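Local coordinates for polyprenyl synthetase (Zymomonas mobilis subsp. mobilis, PDB 4KKM), which probably catalyses the chain-lengthening condensation of isopentenyl diphosphate with allylic diphosphates, as FPP/GGPP synthases do, using divalent metal ions, at residues L41-L46 against A59-A64; D230-Y235 against A296-F301; D247-A252 against T273-L278. One frame throughout, in Å; residues are numbered along the deposited sequence.

Contact 1: residues L41-L46 against A59-A64; sequences LFAEQL and AMRYAA
R61 of helix 54-64 reaches the C-terminal end of helix 24-45, where one nitrogen, NH1, donates to two backbone oxygens. The shorter bond runs from R61 NH1 to L46 O (2.8 Å, N-H...O 145°), with the donor above the carbonyl plane and not on a lone pair. The other, from R61 NH1 to A43 O, is 3.0 Å long and weak at 134°, although A43 O lies at the guanidinium edge and in its plane. A water 3.1 Å from R61 NH2 accepts from it and donates weakly to A43 O. L46 is the first residue to leave helical geometry. In the largely helical isoprenoid synthase fold this joins the first two helices of the modelled chain, away from the metal site. The bend at chi3 of R61 (66°) carries NH1 back to these carbonyls, while its CG lies 3.6 Å from L46 CB as the two side chains slide past in opposite directions. L46 CD2 meets M60 CE at 3.8 Å, the two side chains crossing at about a right angle, and K174 of the second subunit packs on both residues. A64 CB makes a CH-pi contact over the F42 ring, 3.6 Å from its centroid and nearly on the normal.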
# COMPACT_ATOMS: atom_id res chain seq x y z
N LEU B 41 -15.60 -9.43 -9.37
CA LEU B 41 -14.21 -9.69 -9.04
C LEU B 41 -13.87 -9.30 -7.59
O LEU B 41 -13.17 -10.04 -6.89
CB LEU B 41 -13.29 -8.99 -10.04
CG LEU B 41 -13.33 -9.58 -11.46
CD1 LEU B 41 -12.61 -8.68 -12.45
CD2 LEU B 41 -12.74 -10.98 -11.46
N PHE B 42 -14.37 -8.16 -7.14
CA PHE B 42 -14.14 -7.73 -5.76
C PHE B 42 -14.80 -8.70 -4.78
O PHE B 42 -14.22 -9.05 -3.76
CB PHE B 42 -14.66 -6.31 -5.52
CG PHE B 42 -13.61 -5.24 -5.71
CD1 PHE B 42 -12.45 -5.24 -4.95
CD2 PHE B 42 -13.80 -4.22 -6.63
CE1 PHE B 42 -11.50 -4.24 -5.11
CE2 PHE B 42 -12.86 -3.22 -6.79
CZ PHE B 42 -11.70 -3.24 -6.04
N ALA B 43 -16.02 -9.12 -5.11
CA ALA B 43 -16.77 -10.04 -4.25
C ALA B 43 -16.00 -11.34 -4.06
O ALA B 43 -15.94 -11.87 -2.95
CB ALA B 43 -18.15 -10.32 -4.84
N GLU B 44 -15.42 -11.83 -5.14
CA GLU B 44 -14.65 -13.07 -5.11
C GLU B 44 -13.32 -12.91 -4.38
O GLU B 44 -12.82 -13.85 -3.76
CB GLU B 44 -14.39 -13.55 -6.54
CG GLU B 44 -13.62 -14.85 -6.64
CD GLU B 44 -13.57 -15.39 -8.07
OE1 GLU B 44 -13.52 -14.57 -9.01
OE2 GLU B 44 -13.59 -16.62 -8.24
N GLN B 45 -12.75 -11.71 -4.46
CA GLN B 45 -11.47 -11.41 -3.85
C GLN B 45 -11.60 -11.18 -2.35
O GLN B 45 -10.60 -11.21 -1.62
CB GLN B 45 -10.86 -10.16 -4.51
CG GLN B 45 -9.38 -9.98 -4.27
CD GLN B 45 -8.55 -11.03 -4.96
OE1 GLN B 45 -8.81 -11.38 -6.11
NE2 GLN B 45 -7.55 -11.56 -4.25
N LEU B 46 -12.82 -10.94 -1.88
CA LEU B 46 -13.02 -10.53 -0.49
C LEU B 46 -14.00 -11.42 0.28
O LEU B 46 -15.03 -10.93 0.76
CB LEU B 46 -13.49 -9.08 -0.43
CG LEU B 46 -12.54 -8.03 -1.03
CD1 LEU B 46 -13.21 -6.68 -1.15
CD2 LEU B 46 -11.27 -7.92 -0.21
N ALA B 59 -16.09 -3.91 5.64
CA ALA B 59 -15.81 -2.52 5.31
C ALA B 59 -15.16 -2.39 3.93
O ALA B 59 -15.49 -1.50 3.15
CB ALA B 59 -14.92 -1.87 6.39
N MET B 60 -14.22 -3.29 3.64
CA MET B 60 -13.57 -3.31 2.34
C MET B 60 -14.60 -3.56 1.24
O MET B 60 -14.59 -2.90 0.20
CB MET B 60 -12.47 -4.37 2.29
CG MET B 60 -11.27 -4.08 3.21
SD MET B 60 -10.14 -5.48 3.37
CE MET B 60 -9.26 -5.41 1.79
N ARG B 61 -15.49 -4.52 1.48
CA ARG B 61 -16.52 -4.85 0.50
C ARG B 61 -17.50 -3.70 0.32
O ARG B 61 -17.90 -3.38 -0.81
CB ARG B 61 -17.27 -6.12 0.93
CG ARG B 61 -16.44 -7.39 0.81
CD ARG B 61 -17.12 -8.59 1.48
NE ARG B 61 -18.36 -8.97 0.80
CZ ARG B 61 -18.43 -9.83 -0.21
NH1 ARG B 61 -17.33 -10.42 -0.67
NH2 ARG B 61 -19.60 -10.10 -0.78
N TYR B 62 -17.90 -3.09 1.43
CA TYR B 62 -18.81 -1.95 1.37
C TYR B 62 -18.25 -0.83 0.50
O TYR B 62 -18.98 -0.21 -0.28
CB TYR B 62 -19.09 -1.43 2.78
CG TYR B 62 -19.96 -0.20 2.80
CD1 TYR B 62 -21.35 -0.31 2.71
CD2 TYR B 62 -19.41 1.07 2.91
CE1 TYR B 62 -22.15 0.81 2.72
CE2 TYR B 62 -20.20 2.19 2.93
CZ TYR B 62 -21.57 2.06 2.84
OH TYR B 62 -22.36 3.18 2.85
N ALA B 63 -16.96 -0.57 0.64
CA ALA B 63 -16.31 0.51 -0.12
C ALA B 63 -16.10 0.13 -1.57
O ALA B 63 -16.34 0.94 -2.47
CB ALA B 63 -14.97 0.86 0.51
N ALA B 64 -15.65 -1.10 -1.80
CA ALA B 64 -15.23 -1.54 -3.14
C ALA B 64 -16.36 -2.02 -4.05
O ALA B 64 -16.28 -1.88 -5.27
CB ALA B 64 -14.16 -2.62 -3.03
O HOH W 1 -19.09 -12.88 -2.13

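Contact 2: residues D230-Y235 against A296-F301; sequences DRLKAY and AHLSVF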
# COMPACT_ATOMS: atom_id res chain seq x y z
N ASP B 230 4.23 6.06 -24.86
CA ASP B 230 4.21 7.50 -24.72
C ASP B 230 2.91 8.14 -25.24
O ASP B 230 2.37 9.04 -24.61
CB ASP B 230 5.43 8.14 -25.39
CG ASP B 230 6.70 7.93 -24.59
OD1 ASP B 230 6.61 7.56 -23.41
OD2 ASP B 230 7.79 8.16 -25.15
N ARG B 231 2.43 7.67 -26.39
CA ARG B 231 1.16 8.14 -26.92
C ARG B 231 0.02 7.89 -25.94
O ARG B 231 -0.82 8.77 -25.70
CB ARG B 231 0.84 7.47 -28.25
CG ARG B 231 1.64 7.98 -29.43
CD ARG B 231 1.27 7.22 -30.69
NE ARG B 231 1.86 7.82 -31.88
CZ ARG B 231 1.30 8.81 -32.57
NH1 ARG B 231 0.14 9.32 -32.20
NH2 ARG B 231 1.92 9.29 -33.64
N LEU B 232 -0.01 6.69 -25.37
CA LEU B 232 -1.05 6.33 -24.40
C LEU B 232 -0.93 7.16 -23.12
O LEU B 232 -1.93 7.63 -22.59
CB LEU B 232 -1.00 4.83 -24.10
CG LEU B 232 -1.31 3.96 -25.33
CD1 LEU B 232 -1.23 2.48 -25.00
CD2 LEU B 232 -2.67 4.33 -25.89
N LYS B 233 0.28 7.34 -22.61
CA LYS B 233 0.45 8.17 -21.42
C LYS B 233 0.08 9.63 -21.70
O LYS B 233 -0.43 10.33 -20.82
CB LYS B 233 1.86 8.04 -20.84
CG LYS B 233 2.15 6.66 -20.25
CD LYS B 233 3.42 6.66 -19.41
CE LYS B 233 3.16 7.17 -18.00
NZ LYS B 233 4.37 7.04 -17.13
N ALA B 234 0.33 10.08 -22.92
CA ALA B 234 -0.05 11.43 -23.33
C ALA B 234 -1.57 11.60 -23.36
O ALA B 234 -2.10 12.65 -23.01
CB ALA B 234 0.56 11.77 -24.70
N TYR B 235 -2.27 10.56 -23.81
CA TYR B 235 -3.73 10.56 -23.77
C TYR B 235 -4.22 10.71 -22.34
O TYR B 235 -5.12 11.50 -22.06
CB TYR B 235 -4.29 9.28 -24.40
CG TYR B 235 -5.76 9.00 -24.10
CD1 TYR B 235 -6.15 8.39 -22.91
CD2 TYR B 235 -6.75 9.30 -25.04
CE1 TYR B 235 -7.48 8.11 -22.64
CE2 TYR B 235 -8.09 9.03 -24.77
CZ TYR B 235 -8.45 8.43 -23.57
OH TYR B 235 -9.77 8.14 -23.28
N ALA B 296 -6.09 12.88 -30.56
CA ALA B 296 -5.06 12.93 -31.60
C ALA B 296 -3.89 11.98 -31.32
O ALA B 296 -3.26 11.48 -32.25
CB ALA B 296 -4.56 14.37 -31.81
N HIS B 297 -3.61 11.72 -30.04
CA HIS B 297 -2.56 10.77 -29.67
C HIS B 297 -2.88 9.37 -30.19
O HIS B 297 -1.98 8.55 -30.38
CB HIS B 297 -2.33 10.74 -28.15
CG HIS B 297 -1.88 12.04 -27.57
ND1 HIS B 297 -0.77 12.72 -28.03
CD2 HIS B 297 -2.38 12.79 -26.56
CE1 HIS B 297 -0.62 13.83 -27.34
NE2 HIS B 297 -1.58 13.90 -26.43
N LEU B 298 -4.16 9.11 -30.43
CA LEU B 298 -4.63 7.78 -30.82
C LEU B 298 -4.78 7.65 -32.34
O LEU B 298 -5.31 6.65 -32.82
CB LEU B 298 -5.99 7.49 -30.17
CG LEU B 298 -6.06 7.63 -28.65
CD1 LEU B 298 -7.49 7.40 -28.17
CD2 LEU B 298 -5.11 6.65 -27.97
N SER B 299 -4.31 8.65 -33.08
CA SER B 299 -4.48 8.66 -34.53
C SER B 299 -3.85 7.46 -35.23
O SER B 299 -4.23 7.12 -36.36
CB SER B 299 -3.95 9.96 -35.13
OG SER B 299 -2.57 10.12 -34.83
N VAL B 300 -2.89 6.81 -34.58
CA VAL B 300 -2.21 5.67 -35.17
C VAL B 300 -2.99 4.36 -35.00
O VAL B 300 -2.61 3.34 -35.56
CB VAL B 300 -0.78 5.49 -34.62
CG1 VAL B 300 0.08 6.70 -34.99
CG2 VAL B 300 -0.81 5.25 -33.12
N PHE B 301 -4.08 4.40 -34.23
CA PHE B 301 -4.91 3.21 -34.06
C PHE B 301 -6.16 3.26 -34.92
O PHE B 301 -6.67 4.34 -35.22
CB PHE B 301 -5.32 3.03 -32.59
CG PHE B 301 -4.16 2.99 -31.63
CD1 PHE B 301 -3.34 1.87 -31.57
CD2 PHE B 301 -3.90 4.06 -30.80
CE1 PHE B 301 -2.27 1.83 -30.69
CE2 PHE B 301 -2.83 4.02 -29.91
CZ PHE B 301 -2.02 2.91 -29.86
O HOH W 2 -0.87 11.65 -33.65
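L232 CD2 lies 4.0 Å from both L298 CD2 and F301 CE2, and its side chain crosses each partner at about a right angle. This apolar centre packs helix 226-253 against two type I beta turns, A296-S299 and L298-F301, which share L298 and S299 and fall in the link between helices 280-296 and 306-314. L82 and F83 also touch both L232 and F301. On its other branch, L298 CD1 meets Y235 CD2 at 3.7 Å; a chi1 of 165° turns the tyrosine ring beside this methyl, and Y235 OH bonds to L308 O at the start of helix 306-314. Farther out, A234 CB stands 3.5 Å from the centroid of the H297 imidazole, 8° off the normal, a CH-pi contact over the ring face. H297 NE2 is hydrogen-bonded to D238 OD2 one turn farther along the helix, which probably helps to hold the ring against A234. The extended R231 chain then carries its guanidinium alongside V300, whose CG1 sits over the centre of one face, 3.4 Å from R231 CZ. R231 NH1 donates to H297 O at 2.9 Å (151°); the oxygen lies in the guanidinium plane, yet the donor is above the carbonyl plane. NH1 also donates to a water, and that water donates to A296 O at 2.8 Å and lies 2.6 Å from S299 OG.

Contact 3: residues D247-A252 against T273-L278; sequences DDLIDA and TFLSLL
D248 and F274 meet in a surface contact between the C-terminal part of helix 226-253 and the start of the short helix 274-278, with one side-chain-to-backbone hydrogen bond flanked by leucine packing. The axes of the two short helical segments come within 9.5 Å at 98°, so they are close to perpendicular. F274 N donates to D248 OD2 at 2.8 Å (N-H...O 145°), approaching the oxygen on its anti side and tilted from the carboxylate plane. The same D248 OD2 lies 3.4 Å from T273 CB and 3.3 Å from F274 CD2, at the edge of the phenylalanine ring. D248 OD1 is taken by Q244 NE2, one turn earlier, so both carboxylate oxygens are engaged and the group's rotation is restrained. Were D248 replaced by an alanine, F274 N and the Q244 amide would probably lose these acceptors, and the start of the second helix would be held less firmly. That start is also closed by a capping box: S276 N donates to T273 OG1 at 3.0 Å, and T273 N donates almost straight to S276 OG at 2.7 Å. L275, its CG anti to the backbone N (chi1 172°), sends CD1 to L249 CD2 at 3.7 Å, while its CD2 lies near CB of A252, a poorly ordered residue whose contact is doubtful. The run D247-D248-L249-I250-D251 matches the second aspartate-rich DDxxD motif of trans-prenyltransferases; the D248 side chain is about 12 Å from the bound calcium, consistent with a place beside the metal-dependent active site.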
# COMPACT_ATOMS: atom_id res chain seq x y z
N ASP B 247 -14.27 19.23 -13.79
CA ASP B 247 -14.67 19.12 -12.38
C ASP B 247 -14.70 20.48 -11.70
O ASP B 247 -15.63 20.77 -10.94
CB ASP B 247 -13.77 18.15 -11.61
CG ASP B 247 -14.07 16.70 -11.94
OD1 ASP B 247 -15.12 16.44 -12.56
OD2 ASP B 247 -13.26 15.82 -11.57
N ASP B 248 -13.69 21.31 -11.96
CA ASP B 248 -13.67 22.68 -11.43
C ASP B 248 -14.88 23.45 -11.93
O ASP B 248 -15.46 24.27 -11.20
CB ASP B 248 -12.38 23.40 -11.84
CG ASP B 248 -11.17 22.93 -11.06
OD1 ASP B 248 -11.33 22.09 -10.15
OD2 ASP B 248 -10.05 23.39 -11.36
N LEU B 249 -15.28 23.19 -13.17
CA LEU B 249 -16.46 23.83 -13.75
C LEU B 249 -17.76 23.34 -13.11
O LEU B 249 -18.56 24.14 -12.64
CB LEU B 249 -16.51 23.61 -15.26
CG LEU B 249 -15.43 24.30 -16.11
CD1 LEU B 249 -15.60 23.96 -17.59
CD2 LEU B 249 -15.45 25.81 -15.90
N ILE B 250 -17.95 22.02 -13.09
CA ILE B 250 -19.14 21.39 -12.52
C ILE B 250 -19.42 21.86 -11.08
O ILE B 250 -20.53 22.28 -10.76
CB ILE B 250 -19.04 19.84 -12.52
CG1 ILE B 250 -19.35 19.28 -13.91
CG2 ILE B 250 -19.97 19.23 -11.49
CD1 ILE B 250 -19.33 17.76 -13.98
N ASP B 251 -18.40 21.78 -10.23
CA ASP B 251 -18.55 22.12 -8.82
C ASP B 251 -18.96 23.58 -8.63
O ASP B 251 -19.69 23.91 -7.70
CB ASP B 251 -17.26 21.82 -8.06
CG ASP B 251 -16.93 20.34 -8.04
OD1 ASP B 251 -17.80 19.52 -8.42
OD2 ASP B 251 -15.81 19.98 -7.62
N ALA B 252 -18.48 24.44 -9.52
CA ALA B 252 -18.79 25.87 -9.45
C ALA B 252 -20.24 26.16 -9.82
O ALA B 252 -20.83 27.12 -9.32
CB ALA B 252 -17.85 26.64 -10.35
N THR B 273 -8.22 27.32 -8.32
CA THR B 273 -8.62 26.22 -9.20
C THR B 273 -8.32 26.64 -10.64
O THR B 273 -7.97 27.78 -10.90
CB THR B 273 -10.12 25.94 -9.11
OG1 THR B 273 -10.85 27.09 -9.57
CG2 THR B 273 -10.53 25.62 -7.68
N PHE B 274 -8.47 25.71 -11.57
CA PHE B 274 -8.30 26.06 -12.97
C PHE B 274 -9.30 27.13 -13.39
O PHE B 274 -8.99 28.01 -14.20
CB PHE B 274 -8.40 24.82 -13.87
CG PHE B 274 -7.22 23.91 -13.75
CD1 PHE B 274 -6.00 24.27 -14.32
CD2 PHE B 274 -7.31 22.70 -13.07
CE1 PHE B 274 -4.89 23.45 -14.20
CE2 PHE B 274 -6.20 21.87 -12.96
CZ PHE B 274 -5.00 22.25 -13.53
N LEU B 275 -10.50 27.07 -12.81
CA LEU B 275 -11.53 28.04 -13.13
C LEU B 275 -11.18 29.43 -12.60
O LEU B 275 -11.29 30.42 -13.33
CB LEU B 275 -12.89 27.61 -12.57
CG LEU B 275 -13.97 28.68 -12.71
CD1 LEU B 275 -14.29 28.93 -14.18
CD2 LEU B 275 -15.21 28.29 -11.94
N SER B 276 -10.75 29.50 -11.34
CA SER B 276 -10.41 30.78 -10.73
C SER B 276 -9.23 31.43 -11.45
O SER B 276 -9.20 32.65 -11.62
CB SER B 276 -10.11 30.63 -9.24
OG SER B 276 -8.95 29.84 -9.01
N LEU B 277 -8.27 30.61 -11.86
CA LEU B 277 -7.06 31.12 -12.49
C LEU B 277 -7.23 31.44 -13.98
O LEU B 277 -6.81 32.51 -14.43
CB LEU B 277 -5.90 30.13 -12.31
CG LEU B 277 -5.43 29.97 -10.86
CD1 LEU B 277 -4.32 28.94 -10.76
CD2 LEU B 277 -4.99 31.30 -10.29
N LEU B 278 -7.85 30.54 -14.73
CA LEU B 278 -7.99 30.73 -16.18
C LEU B 278 -9.18 31.60 -16.55
O LEU B 278 -9.19 32.25 -17.60
CB LEU B 278 -8.13 29.38 -16.88
CG LEU B 278 -7.00 28.35 -16.76
CD1 LEU B 278 -7.40 27.05 -17.44
CD2 LEU B 278 -5.69 28.88 -17.33

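In the fold
Along the chain, contact 1 closes before the other two open, and contact 3 falls within the span between the two segments of contact 2. Contact 1 lies across the chain's centre from both, its centre 33 Å from that of contact 2 and 34 Å from that of contact 3. Contacts 2 and 3 share helix 226-253, which offers an early turn to the 296-301 link and a late one to helix 274-278; their centres are 26 Å apart, with nearest atoms about 14 Å apart. One long helix thus contacts two separate parts of the C-terminal chain, and only contact 3 approaches the metal site, whereas contact 1 joins the N-terminal helices and borders the second subunit.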